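Local atomic coordinates of putative Zn-dependent Alcohol Dehydrogenase (Rhodobacter sphaeroides, PDB entry 3IV6), a protein that binds S-adenosylmethionine in a Rossmann-like domain and is probably a methyltransferase rather than the alcohol dehydrogenase its name suggests. Residues I6-A11 with T125-R130; R118-F123 with R130-M135. All coordinates share one frame; numbering follows the deposited sequence.

How the interactions relate
From the N terminus the chain first passes through 6-11, a loop just ahead of helix 11-15. More than a hundred residues later interaction 1 closes a long loop, bringing this stretch against the first turns of helix 125-139. Most of the Rossmann-like sheet is laid down between the two. Interaction 2 closes a short loop. It folds 118-123, which follows strand 113-117, back onto the same helix one turn further on. The segments alternate along the chain, so the contacts cross. They share R130, and K10 NZ of interaction 1 probably hydrogen-bonds to R122 O of interaction 2. N8, R118, L119 and F123 all belong to the S-adenosylmethionine pocket.

Interaction 1: residues I6-A11 with T125-R130; sequences ITNSKA and TEEARR
The N8 amide and the E127 carboxylate approach from opposite sides of this contact, their planes 59° apart, and a water bridges them. The water donates to E127 OE2 at 2.8 Å and accepts from N8 ND2 at 3.0 Å. K10 NZ docks on the syn lone pair of E127 OE1. This is a salt bridge, with K10 NZ 2.9 Å from E127 OE1. The R130 guanidinium has the E126 carboxylate at its edge. E126 OE1 lies in the guanidinium plane and takes both R130 NE and R130 NH2, side-on. The two nitrogens come in on one face of the carboxylate, tilted from its plane by up to 30°. K10 is extended beyond CG, and it and E127 reach out to each other from the two segments. Its ammonium also bonds to K213 O and R122 O, so several acceptors fix its position.

The N8 amide is gripped at both its oxygen and its nitrogen. N8 OD1 accepts from K10 N at 3.2 Å, a capping bond at the turn leading into a helix. With chi1 at -158° the amide swings away from the backbone N toward the E127 side, where OD1 can still take K10 N. N8 ND2 also donates to D98, which binds S-adenosylmethionine, and N8 itself touches the ligand.

The contact joins the loop before helix 11-15 to the start of helix 125-139. A128 and R129 of the same helix pack on L225 of helix 219-226.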
loop_
_atom_site.group_PDB
_atom_site.type_symbol
_atom_site.label_atom_id
_atom_site.label_comp_id
_atom_site.label_asym_id
_atom_site.label_seq_id
_atom_site.Cartn_x
_atom_site.Cartn_y
_atom_site.Cartn_z
ATOM N N ILE A 6 -8.339 1.868 16.912
ATOM C CA ILE A 6 -8.603 3.106 17.646
ATOM C C ILE A 6 -7.582 4.180 17.248
ATOM O O ILE A 6 -7.934 5.356 17.043
ATOM C CB ILE A 6 -8.544 2.888 19.182
ATOM C CG1 ILE A 6 -9.251 1.590 19.578
ATOM C CG2 ILE A 6 -9.155 4.078 19.925
ATOM C CD1 ILE A 6 -9.140 1.268 21.054
ATOM N N THR A 7 -6.322 3.754 17.138
ATOM C CA THR A 7 -5.228 4.609 16.675
ATOM C C THR A 7 -5.217 4.820 15.136
ATOM O O THR A 7 -4.714 5.839 14.638
ATOM C CB THR A 7 -3.865 4.051 17.130
ATOM O OG1 THR A 7 -3.405 3.091 16.174
ATOM C CG2 THR A 7 -4.003 3.379 18.482
ATOM N N ASN A 8 -5.779 3.853 14.405
ATOM C CA ASN A 8 -5.855 3.910 12.949
ATOM C C ASN A 8 -7.183 3.452 12.365
ATOM O O ASN A 8 -7.365 2.300 12.028
ATOM C CB ASN A 8 -4.722 3.102 12.329
ATOM C CG ASN A 8 -4.417 3.528 10.913
ATOM O OD1 ASN A 8 -5.237 4.165 10.248
ATOM N ND2 ASN A 8 -3.225 3.191 10.444
ATOM N N SER A 9 -8.101 4.386 12.213
ATOM C CA SER A 9 -9.442 4.081 11.735
ATOM C C SER A 9 -9.491 3.697 10.267
ATOM O O SER A 9 -10.561 3.352 9.758
ATOM C CB SER A 9 -10.365 5.283 11.982
ATOM O OG SER A 9 -9.805 6.476 11.458
ATOM N N LYS A 10 -8.361 3.793 9.569
ATOM C CA LYS A 10 -8.321 3.348 8.174
ATOM C C LYS A 10 -8.539 1.841 8.096
ATOM O O LYS A 10 -9.128 1.356 7.127
ATOM C CB LYS A 10 -7.027 3.732 7.481
ATOM C CG LYS A 10 -6.925 5.202 7.229
ATOM C CD LYS A 10 -5.669 5.562 6.456
ATOM C CE LYS A 10 -5.772 6.962 5.911
ATOM N NZ LYS A 10 -4.698 7.342 4.964
ATOM N N ALA A 11 -8.109 1.103 9.118
ATOM C CA ALA A 11 -8.327 -0.335 9.093
ATOM C C ALA A 11 -9.821 -0.669 8.907
ATOM O O ALA A 11 -10.164 -1.658 8.259
ATOM C CB ALA A 11 -7.738 -1.014 10.319
ATOM N N THR A 125 1.413 11.981 3.463
ATOM C CA THR A 125 2.859 12.110 3.427
ATOM C C THR A 125 3.544 11.756 4.760
ATOM O O THR A 125 4.476 10.966 4.764
ATOM C CB THR A 125 3.251 13.501 2.991
ATOM O OG1 THR A 125 2.538 13.810 1.795
ATOM C CG2 THR A 125 4.733 13.563 2.721
ATOM N N GLU A 126 3.112 12.334 5.880
ATOM C CA GLU A 126 3.679 11.939 7.163
ATOM C C GLU A 126 3.396 10.469 7.531
ATOM O O GLU A 126 4.194 9.829 8.222
ATOM C CB GLU A 126 3.206 12.860 8.291
ATOM C CG GLU A 126 1.706 12.802 8.558
ATOM C CD GLU A 126 1.307 11.830 9.681
ATOM O OE1 GLU A 126 2.203 11.226 10.319
ATOM O OE2 GLU A 126 0.084 11.673 9.930
ATOM N N GLU A 127 2.265 9.930 7.107
ATOM C CA GLU A 127 2.027 8.515 7.297
ATOM C C GLU A 127 3.045 7.679 6.459
ATOM O O GLU A 127 3.662 6.723 6.954
ATOM C CB GLU A 127 0.605 8.163 6.889
ATOM C CG GLU A 127 -0.432 8.163 7.941
ATOM C CD GLU A 127 -1.696 7.380 7.505
ATOM O OE1 GLU A 127 -2.255 7.684 6.424
ATOM O OE2 GLU A 127 -2.130 6.451 8.248
ATOM N N ALA A 128 3.216 8.041 5.191
ATOM C CA ALA A 128 4.176 7.343 4.344
ATOM C C ALA A 128 5.602 7.415 4.876
ATOM O O ALA A 128 6.349 6.434 4.772
ATOM C CB ALA A 128 4.109 7.822 2.883
ATOM N N ARG A 129 5.992 8.551 5.449
ATOM C CA ARG A 129 7.320 8.643 6.075
ATOM C C ARG A 129 7.453 7.595 7.183
ATOM O O ARG A 129 8.332 6.760 7.137
ATOM C CB ARG A 129 7.617 10.046 6.619
ATOM C CG ARG A 129 7.733 11.098 5.574
ATOM C CD ARG A 129 7.688 12.436 6.201
ATOM N NE ARG A 129 7.639 13.515 5.214
ATOM C CZ ARG A 129 7.160 14.728 5.473
ATOM N NH1 ARG A 129 6.690 15.004 6.693
ATOM N NH2 ARG A 129 7.134 15.658 4.522
ATOM N N ARG A 130 6.553 7.618 8.162
ATOM C CA ARG A 130 6.541 6.584 9.196
ATOM C C ARG A 130 6.567 5.142 8.631
ATOM O O ARG A 130 7.280 4.272 9.136
ATOM C CB ARG A 130 5.352 6.799 10.140
ATOM C CG ARG A 130 5.582 7.892 11.166
ATOM C CD ARG A 130 4.496 7.897 12.232
ATOM N NE ARG A 130 3.253 8.467 11.720
ATOM C CZ ARG A 130 2.083 7.835 11.670
ATOM N NH1 ARG A 130 1.952 6.584 12.120
ATOM N NH2 ARG A 130 1.038 8.476 11.177
HETATM O O HOH W 1 -2.596 3.799 7.613
#

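Interaction 2: residues R118-F123 with R130-M135; sequences RLINRF and RACLGM. With SAM (S-adenosylmethionine), chain E.
The contact between F123 and A131 is apolar. F123 CE2 lies 3.3 Å from A131 CB, which approaches the ring obliquely. L119 O sits over the centre of one ring face, 3.5 Å above the plane. One turn along the helix, the methyl of selenomethionine M135 touches both L119 and I120: M135 CE is 4.1 Å from L119 CD2 and 4.3 Å from I120 CG1. The L119 and M135 chains run alongside one another, pointing opposite ways. I120 CD1 also meets C132 SG. M135 packs further on V114 and N116 of strand 113-117 and on V144.

Contacts with S-adenosylmethionine come from the same loop. The L119 chi1 of 165°, with CG opposite the backbone N, lets CD1 reach the adenine C8 at 3.6 Å while CD2 turns to M135. F123 CE1 is 3.6 Å from the adenine N6, which lies at the ring edge near its plane. R118 O approaches CG of the methionine part.

Backbone bonds R122 N to L119 O and F123 N to I120 O hold the 3-10 turn.

A loop after the fourth strand of a mixed seven-stranded sheet of order 3-2-1-4-5-7-6, backed by the next helix and lining the cofactor, is characteristic of Rossmann-like S-adenosylmethionine-dependent methyltransferases.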
loop_
_atom_site.group_PDB
_atom_site.type_symbol
_atom_site.label_atom_id
_atom_site.label_comp_id
_atom_site.label_asym_id
_atom_site.label_seq_id
_atom_site.Cartn_x
_atom_site.Cartn_y
_atom_site.Cartn_z
ATOM N N ARG A 118 1.863 -0.661 -3.997
ATOM C CA ARG A 118 0.970 0.496 -4.000
ATOM C C ARG A 118 0.320 0.769 -2.635
ATOM O O ARG A 118 -0.782 1.334 -2.529
ATOM C CB ARG A 118 -0.051 0.364 -5.118
ATOM C CG ARG A 118 0.521 0.730 -6.480
ATOM C CD ARG A 118 -0.430 0.403 -7.639
ATOM N NE ARG A 118 -0.467 -1.001 -8.039
ATOM C CZ ARG A 118 -1.313 -1.482 -8.961
ATOM N NH1 ARG A 118 -2.163 -0.655 -9.537
ATOM N NH2 ARG A 118 -1.332 -2.779 -9.310
ATOM N N LEU A 119 1.040 0.400 -1.585
ATOM C CA LEU A 119 0.588 0.582 -0.216
ATOM C C LEU A 119 0.811 2.029 0.209
ATOM O O LEU A 119 0.094 2.576 1.017
ATOM C CB LEU A 119 1.407 -0.329 0.677
ATOM C CG LEU A 119 1.331 -0.042 2.156
ATOM C CD1 LEU A 119 -0.105 -0.247 2.633
ATOM C CD2 LEU A 119 2.320 -0.912 2.910
ATOM N N ILE A 120 1.823 2.649 -0.367
ATOM C CA ILE A 120 2.198 4.005 -0.028
ATOM C C ILE A 120 1.112 4.958 -0.511
ATOM O O ILE A 120 0.970 6.063 -0.004
ATOM C CB ILE A 120 3.607 4.345 -0.617
ATOM C CG1 ILE A 120 4.724 3.779 0.268
ATOM C CG2 ILE A 120 3.839 5.867 -0.736
ATOM C CD1 ILE A 120 5.949 3.481 -0.526
ATOM N N ASN A 121 0.329 4.508 -1.485
ATOM C CA ASN A 121 -0.716 5.333 -2.055
ATOM C C ASN A 121 -1.879 5.432 -1.036
ATOM O O ASN A 121 -2.741 6.311 -1.130
ATOM C CB ASN A 121 -1.178 4.713 -3.372
ATOM C CG ASN A 121 -0.207 4.969 -4.529
ATOM O OD1 ASN A 121 0.492 4.057 -4.999
ATOM N ND2 ASN A 121 -0.177 6.208 -5.001
ATOM N N ARG A 122 -1.880 4.518 -0.062
ATOM C CA ARG A 122 -2.869 4.503 0.987
ATOM C C ARG A 122 -2.474 5.377 2.157
ATOM O O ARG A 122 -3.138 5.342 3.204
ATOM C CB ARG A 122 -3.132 3.075 1.485
ATOM C CG ARG A 122 -3.810 2.153 0.457
ATOM C CD ARG A 122 -4.787 2.944 -0.429
ATOM N NE ARG A 122 -4.555 2.609 -1.828
ATOM C CZ ARG A 122 -4.500 3.476 -2.829
ATOM N NH1 ARG A 122 -4.680 4.761 -2.626
ATOM N NH2 ARG A 122 -4.265 3.033 -4.048
ATOM N N PHE A 123 -1.410 6.164 1.975
ATOM C CA PHE A 123 -0.937 7.072 3.011
ATOM C C PHE A 123 -1.013 8.556 2.674
ATOM O O PHE A 123 -1.059 8.976 1.511
ATOM C CB PHE A 123 0.515 6.756 3.420
ATOM C CG PHE A 123 0.748 5.325 3.848
ATOM C CD1 PHE A 123 -0.191 4.649 4.644
ATOM C CD2 PHE A 123 1.919 4.668 3.482
ATOM C CE1 PHE A 123 -0.010 3.352 5.034
ATOM C CE2 PHE A 123 2.134 3.340 3.888
ATOM C CZ PHE A 123 1.136 2.675 4.674
ATOM N N ARG A 130 6.553 7.618 8.162
ATOM C CA ARG A 130 6.541 6.584 9.196
ATOM C C ARG A 130 6.567 5.142 8.631
ATOM O O ARG A 130 7.280 4.272 9.136
ATOM C CB ARG A 130 5.352 6.799 10.140
ATOM C CG ARG A 130 5.582 7.892 11.166
ATOM C CD ARG A 130 4.496 7.897 12.232
ATOM N NE ARG A 130 3.253 8.467 11.720
ATOM C CZ ARG A 130 2.083 7.835 11.670
ATOM N NH1 ARG A 130 1.952 6.584 12.120
ATOM N NH2 ARG A 130 1.038 8.476 11.177
ATOM N N ALA A 131 5.778 4.892 7.595
ATOM C CA ALA A 131 5.759 3.577 6.972
ATOM C C ALA A 131 7.142 3.156 6.471
ATOM O O ALA A 131 7.607 2.071 6.803
ATOM C CB ALA A 131 4.745 3.527 5.839
ATOM N N CYS A 132 7.795 4.010 5.688
ATOM C CA CYS A 132 9.098 3.663 5.102
ATOM C C CYS A 132 10.104 3.312 6.168
ATOM O O CYS A 132 10.754 2.296 6.064
ATOM C CB CYS A 132 9.612 4.767 4.154
ATOM S SG CYS A 132 8.506 4.889 2.690
ATOM N N LEU A 133 10.203 4.140 7.206
ATOM C CA LEU A 133 10.928 3.794 8.439
ATOM C C LEU A 133 10.585 2.375 8.975
ATOM O O LEU A 133 11.471 1.587 9.265
ATOM C CB LEU A 133 10.683 4.860 9.514
ATOM C CG LEU A 133 11.676 4.980 10.679
ATOM C CD1 LEU A 133 13.131 4.911 10.211
ATOM C CD2 LEU A 133 11.443 6.262 11.431
ATOM N N GLY A 134 9.301 2.053 9.079
ATOM C CA GLY A 134 8.901 0.729 9.466
ATOM C C GLY A 134 9.431 -0.366 8.549
ATOM O O GLY A 134 9.819 -1.437 9.003
HETATM N N MSE A 135 9.420 -0.141 7.247
HETATM C CA MSE A 135 9.874 -1.174 6.334
HETATM C C MSE A 135 11.389 -1.395 6.518
HETATM O O MSE A 135 11.900 -2.534 6.522
HETATM C CB MSE A 135 9.563 -0.780 4.900
HETATM C CG MSE A 135 8.101 -0.613 4.569
HETATM SE SE MSE A 135 7.764 0.260 2.825
HETATM C CE MSE A 135 5.946 0.895 3.142
HETATM N N SAM E . -4.227 -3.639 -2.220
HETATM C CA SAM E . -3.431 -3.276 -3.378
HETATM C C SAM E . -2.627 -4.456 -3.880
HETATM O O SAM E . -2.646 -5.573 -3.343
HETATM O OXT SAM E . -1.966 -4.257 -4.873
HETATM C CB SAM E . -2.562 -2.056 -3.095
HETATM C CG SAM E . -2.881 -1.301 -1.797
HETATM S SD SAM E . -2.197 -1.983 -0.253
HETATM C CE SAM E . -1.444 -3.550 -0.775
HETATM C "C5'" SAM E . -3.688 -2.399 0.720
HETATM C "C4'" SAM E . -3.577 -3.483 1.785
HETATM O "O4'" SAM E . -2.691 -3.061 2.807
HETATM C "C3'" SAM E . -4.895 -3.758 2.488
HETATM O "O3'" SAM E . -4.930 -5.140 2.755
HETATM C "C2'" SAM E . -4.784 -3.037 3.815
HETATM O "O2'" SAM E . -5.447 -3.734 4.848
HETATM C "C1'" SAM E . -3.290 -3.023 4.080
HETATM N N9 SAM E . -2.874 -1.798 4.776
HETATM C C8 SAM E . -3.231 -0.517 4.445
HETATM N N7 SAM E . -2.666 0.339 5.339
HETATM C C5 SAM E . -1.943 -0.372 6.249
HETATM C C6 SAM E . -1.171 0.008 7.363
HETATM N N6 SAM E . -1.027 1.281 7.741
HETATM N N1 SAM E . -0.567 -0.977 8.103
HETATM C C2 SAM E . -0.744 -2.308 7.745
HETATM N N3 SAM E . -1.482 -2.691 6.651
HETATM C C4 SAM E . -2.080 -1.731 5.908
#